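PDB 5XPC: DNAation factor-related protein 4 from Drosophila melanogaster, which is probably an apoptotic DNA-fragmenting endonuclease, represented here by its CIDE domain, a module that forms higher-order assemblies important for DNA fragmentation. Local coordinates for residues 32-37 and 44-49; 12-17 and 39-44. All blocks are in the same frame, centred on the assembly; numbering follows the deposited sequence.

Interaction 1 of 2, residues 32-37 and 44-49; sequences MLIAKA and LEPHLY
Ile34 lies over Leu48 and Pro46 with its two branches divided between them. Its CG1 arm runs antiparallel to the Leu48 side chain, CG1 of Ile34 resting 3.9 Å from CG of Leu48. With chi1 at -70° the other branch, CG2, stands anti to the backbone N and turns to the proline: Ile34 CG2 is 3.8 Å from Pro46 CG, the ring and the isoleucine crossing at a slant. Leu33, one residue back on the helix, also reaches Leu48. Its CB bond does not aim at the strand, but the end of the side chain swings in, so that CD2 of Leu33 sits 3.6 Å from CD1 of Leu48. Leu48 is thereby met at its branch carbon CG by Ile34 and at its methyl CD1 by both residues, most closely by Leu33. No hydrogen bond joins the two segments; the 255 Å² buried between them comes mainly from aliphatic packing. From the neighbouring strand 71-75, Val74 touches both Pro46 and Leu48, and Phe72 touches Leu33. Helix 30-40 is thus laid against strand 47-50, outermost within the chain in a mixed sheet ordered 22-27, 10-15, 71-75, 47-50, the helix-on-sheet core of the ubiquitin-like (beta-grasp) fold that CIDE-N domains adopt.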
ATOM      1  N   MET B  32     -10.351  26.220  -0.340  1.00 27.80           N
ATOM      2  CA  MET B  32      -9.398  27.295  -0.071  1.00 25.57           C
ATOM      3  C   MET B  32      -8.098  27.103  -0.850  1.00 26.83           C
ATOM      4  O   MET B  32      -7.531  28.073  -1.375  1.00 28.55           O
ATOM      5  CB  MET B  32      -9.107  27.380   1.430  1.00 24.22           C
ATOM      6  CG  MET B  32      -8.000  28.386   1.767  1.00 28.51           C
ATOM      7  SD  MET B  32      -7.626  28.569   3.525  1.00 31.83           S
ATOM      8  CE  MET B  32      -9.159  29.262   4.154  1.00 35.31           C
ATOM      9  N   LEU B  33      -7.591  25.868  -0.921  1.00 25.39           N
ATOM     10  CA  LEU B  33      -6.318  25.648  -1.599  1.00 26.02           C
ATOM     11  C   LEU B  33      -6.430  25.974  -3.078  1.00 25.73           C
ATOM     12  O   LEU B  33      -5.526  26.589  -3.658  1.00 26.16           O
ATOM     13  CB  LEU B  33      -5.842  24.208  -1.412  1.00 24.64           C
ATOM     14  CG  LEU B  33      -4.475  23.858  -2.013  1.00 24.18           C
ATOM     15  CD1 LEU B  33      -3.407  24.884  -1.595  1.00 23.00           C
ATOM     16  CD2 LEU B  33      -4.042  22.447  -1.572  1.00 25.01           C
ATOM     17  N   ILE B  34      -7.548  25.588  -3.700  1.00 24.26           N
ATOM     18  CA  ILE B  34      -7.749  25.891  -5.112  1.00 25.07           C
ATOM     19  C   ILE B  34      -7.890  27.396  -5.325  1.00 25.21           C
ATOM     20  O   ILE B  34      -7.346  27.950  -6.287  1.00 26.64           O
ATOM     21  CB  ILE B  34      -8.963  25.114  -5.650  1.00 28.06           C
ATOM     22  CG1 ILE B  34      -8.625  23.624  -5.730  1.00 30.02           C
ATOM     23  CG2 ILE B  34      -9.399  25.667  -7.013  1.00 26.39           C
ATOM     24  CD1 ILE B  34      -9.725  22.776  -6.274  1.00 33.62           C
ATOM     25  N   ALA B  35      -8.614  28.081  -4.441  1.00 24.85           N
ATOM     26  CA  ALA B  35      -8.784  29.523  -4.601  1.00 29.17           C
ATOM     27  C   ALA B  35      -7.449  30.252  -4.489  1.00 30.61           C
ATOM     28  O   ALA B  35      -7.154  31.157  -5.282  1.00 29.12           O
ATOM     29  CB  ALA B  35      -9.780  30.053  -3.570  1.00 26.68           C
ATOM     30  N   LYS B  36      -6.619  29.861  -3.519  1.00 26.63           N
ATOM     31  CA  LYS B  36      -5.315  30.498  -3.364  1.00 31.59           C
ATOM     32  C   LYS B  36      -4.389  30.155  -4.525  1.00 27.09           C
ATOM     33  O   LYS B  36      -3.590  30.994  -4.957  1.00 27.74           O
ATOM     34  CB  LYS B  36      -4.695  30.090  -2.029  1.00 28.89           C
ATOM     35  CG  LYS B  36      -5.440  30.625  -0.813  1.00 26.41           C
ATOM     36  CD  LYS B  36      -4.646  30.357   0.480  1.00 25.31           C
ATOM     37  CE  LYS B  36      -5.231  31.131   1.650  1.00 30.55           C
ATOM     38  NZ  LYS B  36      -4.472  30.913   2.927  1.00 32.40           N
ATOM     39  N   ALA B  37      -4.482  28.927  -5.044  1.00 25.46           N
ATOM     40  CA  ALA B  37      -3.707  28.551  -6.223  1.00 28.57           C
ATOM     41  C   ALA B  37      -4.139  29.346  -7.447  1.00 27.39           C
ATOM     42  O   ALA B  37      -3.303  29.775  -8.251  1.00 29.75           O
ATOM     43  CB  ALA B  37      -3.854  27.057  -6.495  1.00 26.05           C
ATOM     44  N   LEU B  44      -9.198  29.072 -15.829  1.00 28.74           N
ATOM     45  CA  LEU B  44     -10.657  29.136 -15.910  1.00 30.90           C
ATOM     46  C   LEU B  44     -11.321  28.131 -14.976  1.00 36.39           C
ATOM     47  O   LEU B  44     -12.296  28.461 -14.286  1.00 36.93           O
ATOM     48  CB  LEU B  44     -11.106  28.882 -17.347  1.00 32.65           C
ATOM     49  CG  LEU B  44     -10.691  29.976 -18.318  1.00 32.47           C
ATOM     50  CD1 LEU B  44     -10.973  29.556 -19.748  1.00 32.95           C
ATOM     51  CD2 LEU B  44     -11.400  31.286 -17.978  1.00 38.55           C
ATOM     52  N   GLU B  45     -10.848  26.887 -14.977  1.00 27.49           N
ATOM     53  CA  GLU B  45     -11.462  25.821 -14.181  1.00 31.35           C
ATOM     54  C   GLU B  45     -10.347  25.046 -13.486  1.00 30.55           C
ATOM     55  O   GLU B  45     -10.000  23.925 -13.885  1.00 31.76           O
ATOM     56  CB  GLU B  45     -12.344  24.918 -15.055  1.00 37.68           C
ATOM     57  CG  GLU B  45     -12.817  23.662 -14.338  1.00 48.33           C
ATOM     58  CD  GLU B  45     -13.818  22.834 -15.120  1.00 59.40           C
ATOM     59  OE1 GLU B  45     -14.250  23.257 -16.225  1.00 50.21           O
ATOM     60  OE2 GLU B  45     -14.131  21.724 -14.630  1.00 66.22           O
ATOM     61  N   PRO B  46      -9.749  25.616 -12.440  1.00 27.02           N
ATOM     62  CA  PRO B  46      -8.576  24.973 -11.836  1.00 25.60           C
ATOM     63  C   PRO B  46      -8.946  23.720 -11.053  1.00 30.27           C
ATOM     64  O   PRO B  46      -9.960  23.678 -10.353  1.00 26.11           O
ATOM     65  CB  PRO B  46      -8.011  26.060 -10.910  1.00 27.31           C
ATOM     66  CG  PRO B  46      -9.190  26.922 -10.593  1.00 26.83           C
ATOM     67  CD  PRO B  46     -10.005  26.947 -11.867  1.00 29.92           C
ATOM     68  N   HIS B  47      -8.103  22.697 -11.188  1.00 25.40           N
ATOM     69  CA  HIS B  47      -8.146  21.501 -10.363  1.00 23.18           C
ATOM     70  C   HIS B  47      -6.728  21.183  -9.927  1.00 25.86           C
ATOM     71  O   HIS B  47      -5.763  21.606 -10.568  1.00 24.43           O
ATOM     72  CB  HIS B  47      -8.722  20.299 -11.122  1.00 25.81           C
ATOM     73  CG  HIS B  47     -10.177  20.433 -11.427  1.00 30.18           C
ATOM     74  ND1 HIS B  47     -10.641  20.977 -12.606  1.00 35.14           N
ATOM     75  CD2 HIS B  47     -11.273  20.094 -10.714  1.00 36.93           C
ATOM     76  CE1 HIS B  47     -11.960  20.966 -12.608  1.00 32.06           C
ATOM     77  NE2 HIS B  47     -12.370  20.436 -11.471  1.00 40.26           N
ATOM     78  N   LEU B  48      -6.611  20.415  -8.848  1.00 23.60           N
ATOM     79  CA  LEU B  48      -5.320  20.011  -8.308  1.00 23.06           C
ATOM     80  C   LEU B  48      -5.060  18.542  -8.618  1.00 26.63           C
ATOM     81  O   LEU B  48      -5.959  17.700  -8.506  1.00 26.68           O
ATOM     82  CB  LEU B  48      -5.260  20.236  -6.793  1.00 29.68           C
ATOM     83  CG  LEU B  48      -5.347  21.686  -6.320  1.00 31.43           C
ATOM     84  CD1 LEU B  48      -5.368  21.707  -4.802  1.00 31.54           C
ATOM     85  CD2 LEU B  48      -4.191  22.509  -6.859  1.00 32.07           C
ATOM     86  N   TYR B  49      -3.829  18.244  -9.014  1.00 24.62           N
ATOM     87  CA  TYR B  49      -3.404  16.896  -9.355  1.00 26.26           C
ATOM     88  C   TYR B  49      -2.099  16.608  -8.636  1.00 27.05           C
ATOM     89  O   TYR B  49      -1.254  17.494  -8.512  1.00 25.38           O
ATOM     90  CB  TYR B  49      -3.181  16.744 -10.854  1.00 26.97           C
ATOM     91  CG  TYR B  49      -4.377  17.125 -11.702  1.00 27.06           C
ATOM     92  CD1 TYR B  49      -4.652  18.455 -11.985  1.00 24.87           C
ATOM     93  CD2 TYR B  49      -5.222  16.148 -12.223  1.00 24.70           C
ATOM     94  CE1 TYR B  49      -5.762  18.812 -12.787  1.00 28.25           C
ATOM     95  CE2 TYR B  49      -6.323  16.489 -13.021  1.00 26.83           C
ATOM     96  CZ  TYR B  49      -6.589  17.819 -13.292  1.00 25.85           C
ATOM     97  OH  TYR B  49      -7.681  18.169 -14.084  1.00 28.91           O
TER

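Interaction 2 of 2, residues 12-17 and 39-44; sequences YKVTDN and SKFPLL
Phe41 turns its ring toward Val14, Thr15 and Asp16, each of which approaches it obliquely. The aspartate side chain crosses the phenylalanine at about a right angle, its carboxylate plane turned 53° from the ring plane. Asp16 OD2 comes within 3.5 Å of Phe41 CE1, and CB of Asp16 lies 3.7 Å from the same ring carbon. This pose follows from chi1 of 55°, which sets the Asp16 CG between the backbone N and the carbonyl carbon; OD2 takes its hydrogen bond from outside the two segments, with Thr20 OG1, which helps fix the carboxylate. Further round the ring, Phe41 CZ meets backbone rather than side chain, with Thr15 CA and Asp16 N both 3.9 Å away; this contact buries Asp16 N, which has no polar partner. Phe41 is the first residue beyond helix 30-40 to leave helical angles, and its side chain carries the hydrophobic core of this ubiquitin-like fold past the end of the helix to the outgoing end of the first strand. Val14 slides past the ring in the opposite direction, its CG1 4.1 Å from Phe41 CE2, while Val74 of the adjacent strand also touches the phenylalanine. The contact buries 150 Å² and contains no hydrogen bond across it. Thr15 turns its CB away from the phenylalanine, and its OG1 bonds to Arg21 O.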
ATOM      1  N   TYR B  12       0.923  23.180   1.976  1.00 23.40           N
ATOM      2  CA  TYR B  12       0.969  22.410   0.733  1.00 21.10           C
ATOM      3  C   TYR B  12       1.849  23.136  -0.277  1.00 23.52           C
ATOM      4  O   TYR B  12       2.119  24.333  -0.144  1.00 28.31           O
ATOM      5  CB  TYR B  12      -0.438  22.202   0.133  1.00 23.20           C
ATOM      6  CG  TYR B  12      -1.447  21.533   1.060  1.00 29.69           C
ATOM      7  CD1 TYR B  12      -2.426  22.276   1.712  1.00 27.29           C
ATOM      8  CD2 TYR B  12      -1.425  20.155   1.271  1.00 27.90           C
ATOM      9  CE1 TYR B  12      -3.360  21.662   2.556  1.00 24.89           C
ATOM     10  CE2 TYR B  12      -2.358  19.535   2.106  1.00 25.83           C
ATOM     11  CZ  TYR B  12      -3.318  20.290   2.746  1.00 28.63           C
ATOM     12  OH  TYR B  12      -4.240  19.666   3.576  1.00 29.61           O
ATOM     13  N   LYS B  13       2.287  22.413  -1.312  1.00 19.33           N
ATOM     14  CA  LYS B  13       3.087  23.000  -2.380  1.00 19.45           C
ATOM     15  C   LYS B  13       2.348  22.857  -3.703  1.00 21.52           C
ATOM     16  O   LYS B  13       1.809  21.784  -4.002  1.00 22.91           O
ATOM     17  CB  LYS B  13       4.469  22.348  -2.467  1.00 23.56           C
ATOM     18  CG  LYS B  13       5.308  22.593  -1.210  1.00 27.00           C
ATOM     19  CD  LYS B  13       6.613  21.814  -1.231  1.00 26.55           C
ATOM     20  CE  LYS B  13       7.376  21.996   0.074  1.00 27.41           C
ATOM     21  NZ  LYS B  13       8.707  21.333  -0.019  1.00 31.20           N
ATOM     22  N   VAL B  14       2.321  23.939  -4.479  1.00 21.67           N
ATOM     23  CA  VAL B  14       1.578  24.011  -5.737  1.00 21.12           C
ATOM     24  C   VAL B  14       2.466  24.631  -6.803  1.00 19.12           C
ATOM     25  O   VAL B  14       3.097  25.673  -6.573  1.00 23.58           O
ATOM     26  CB  VAL B  14       0.279  24.828  -5.590  1.00 24.35           C
ATOM     27  CG1 VAL B  14      -0.458  24.942  -6.945  1.00 21.11           C
ATOM     28  CG2 VAL B  14      -0.629  24.203  -4.536  1.00 24.30           C
ATOM     29  N   THR B  15       2.504  24.003  -7.973  1.00 22.93           N
ATOM     30  CA  THR B  15       3.157  24.584  -9.129  1.00 23.69           C
ATOM     31  C   THR B  15       2.290  24.285 -10.344  1.00 25.38           C
ATOM     32  O   THR B  15       1.261  23.607 -10.248  1.00 23.40           O
ATOM     33  CB  THR B  15       4.598  24.044  -9.260  1.00 23.51           C
ATOM     34  OG1 THR B  15       5.312  24.763 -10.274  1.00 28.55           O
ATOM     35  CG2 THR B  15       4.598  22.531  -9.555  1.00 22.11           C
ATOM     36  N   ASP B  16       2.682  24.819 -11.491  1.00 25.89           N
ATOM     37  CA  ASP B  16       1.954  24.541 -12.717  1.00 31.11           C
ATOM     38  C   ASP B  16       2.641  23.401 -13.463  1.00 32.00           C
ATOM     39  O   ASP B  16       3.649  22.845 -13.016  1.00 28.03           O
ATOM     40  CB  ASP B  16       1.805  25.801 -13.577  1.00 30.59           C
ATOM     41  CG  ASP B  16       3.130  26.474 -13.904  1.00 40.96           C
ATOM     42  OD1 ASP B  16       4.199  25.857 -13.729  1.00 43.62           O
ATOM     43  OD2 ASP B  16       3.094  27.636 -14.364  1.00 47.35           O
ATOM     44  N   ASN B  17       2.072  23.030 -14.608  1.00 31.34           N
ATOM     45  CA  ASN B  17       2.568  21.847 -15.300  1.00 37.68           C
ATOM     46  C   ASN B  17       3.992  22.045 -15.810  1.00 42.82           C
ATOM     47  O   ASN B  17       4.741  21.070 -15.955  1.00 40.12           O
ATOM     48  CB  ASN B  17       1.626  21.476 -16.442  1.00 38.79           C
ATOM     49  CG  ASN B  17       1.762  20.024 -16.846  1.00 44.74           C
ATOM     50  OD1 ASN B  17       1.999  19.152 -16.002  1.00 36.61           O
ATOM     51  ND2 ASN B  17       1.614  19.752 -18.136  1.00 51.21           N
ATOM     52  N   SER B  39      -5.310  32.296  -7.528  1.00 30.27           N
ATOM     53  CA  SER B  39      -4.786  33.655  -7.431  1.00 30.19           C
ATOM     54  C   SER B  39      -3.397  33.746  -8.052  1.00 31.88           C
ATOM     55  O   SER B  39      -3.061  34.747  -8.690  1.00 32.51           O
ATOM     56  CB  SER B  39      -4.754  34.109  -5.972  1.00 42.63           C
ATOM     57  OG  SER B  39      -6.068  34.360  -5.508  1.00 51.00           O
ATOM     58  N   LYS B  40      -2.589  32.697  -7.894  1.00 26.70           N
ATOM     59  CA  LYS B  40      -1.227  32.669  -8.420  1.00 29.74           C
ATOM     60  C   LYS B  40      -1.154  32.193  -9.868  1.00 32.76           C
ATOM     61  O   LYS B  40      -0.281  32.652 -10.618  1.00 29.68           O
ATOM     62  CB  LYS B  40      -0.356  31.769  -7.533  1.00 29.08           C
ATOM     63  CG  LYS B  40      -0.130  32.328  -6.116  1.00 33.40           C
ATOM     64  CD  LYS B  40       0.537  33.695  -6.183  1.00 39.47           C
ATOM     65  CE  LYS B  40       1.034  34.190  -4.815  1.00 47.45           C
ATOM     66  NZ  LYS B  40      -0.076  34.351  -3.844  1.00 53.99           N
ATOM     67  N   PHE B  41      -2.053  31.289 -10.276  1.00 27.05           N
ATOM     68  CA  PHE B  41      -2.118  30.731 -11.630  1.00 26.85           C
ATOM     69  C   PHE B  41      -3.519  30.954 -12.178  1.00 29.85           C
ATOM     70  O   PHE B  41      -4.419  30.126 -11.953  1.00 28.19           O
ATOM     71  CB  PHE B  41      -1.796  29.238 -11.636  1.00 27.66           C
ATOM     72  CG  PHE B  41      -0.462  28.901 -11.023  1.00 29.33           C
ATOM     73  CD1 PHE B  41       0.702  28.974 -11.783  1.00 34.69           C
ATOM     74  CD2 PHE B  41      -0.374  28.512  -9.699  1.00 28.99           C
ATOM     75  CE1 PHE B  41       1.949  28.665 -11.227  1.00 31.40           C
ATOM     76  CE2 PHE B  41       0.870  28.194  -9.134  1.00 30.31           C
ATOM     77  CZ  PHE B  41       2.025  28.275  -9.905  1.00 28.20           C
ATOM     78  N   PRO B  42      -3.750  32.045 -12.898  1.00 30.14           N
ATOM     79  CA  PRO B  42      -5.105  32.343 -13.383  1.00 31.17           C
ATOM     80  C   PRO B  42      -5.602  31.337 -14.408  1.00 31.77           C
ATOM     81  O   PRO B  42      -5.232  31.393 -15.584  1.00 37.95           O
ATOM     82  CB  PRO B  42      -4.953  33.744 -13.995  1.00 35.46           C
ATOM     83  CG  PRO B  42      -3.793  34.339 -13.283  1.00 39.41           C
ATOM     84  CD  PRO B  42      -2.843  33.195 -13.036  1.00 31.51           C
ATOM     85  N   LEU B  43      -6.475  30.430 -13.966  1.00 29.00           N
ATOM     86  CA  LEU B  43      -7.028  29.371 -14.794  1.00 29.32           C
ATOM     87  C   LEU B  43      -8.548  29.409 -14.712  1.00 32.64           C
ATOM     88  O   LEU B  43      -9.114  29.720 -13.660  1.00 31.23           O
ATOM     89  CB  LEU B  43      -6.524  27.992 -14.333  1.00 32.46           C
ATOM     90  CG  LEU B  43      -5.015  27.762 -14.379  1.00 30.54           C
ATOM     91  CD1 LEU B  43      -4.637  26.524 -13.556  1.00 35.30           C
ATOM     92  CD2 LEU B  43      -4.607  27.599 -15.830  1.00 34.15           C
ATOM     93  N   LEU B  44      -9.198  29.072 -15.829  1.00 28.74           N
ATOM     94  CA  LEU B  44     -10.657  29.136 -15.910  1.00 30.90           C
ATOM     95  C   LEU B  44     -11.321  28.131 -14.976  1.00 36.39           C
ATOM     96  O   LEU B  44     -12.296  28.461 -14.286  1.00 36.93           O
ATOM     97  CB  LEU B  44     -11.106  28.882 -17.347  1.00 32.65           C
ATOM     98  CG  LEU B  44     -10.691  29.976 -18.318  1.00 32.47           C
ATOM     99  CD1 LEU B  44     -10.973  29.556 -19.748  1.00 32.95           C
ATOM    100  CD2 LEU B  44     -11.400  31.286 -17.978  1.00 38.55           C
TER

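Interactions 1 and 2 have centres 7 Å apart and form continuous parts of one core, both built on helix 30-40 and its exit loop. Interaction 1 joins the helix to strand 47-50, outermost within the chain, whereas interaction 2 joins the residues just after it to strand 10-15. Leu33 belongs to interaction 1 and also reaches Tyr12, its CD2 3.7 Å from Tyr12 CD1; Ala37 of the same helix packs on Val14, Ala37 CB lying 4.0 Å from Val14 CG1. Val74, on the strand between 10-15 and 47-50, touches residues of both contacts. Basic residues at the margins of the two contacts face a neighbouring subunit, with Lys36 salt-bridged to its Asp59 and Lys13 to its Asp53, consistent with higher-order assembly.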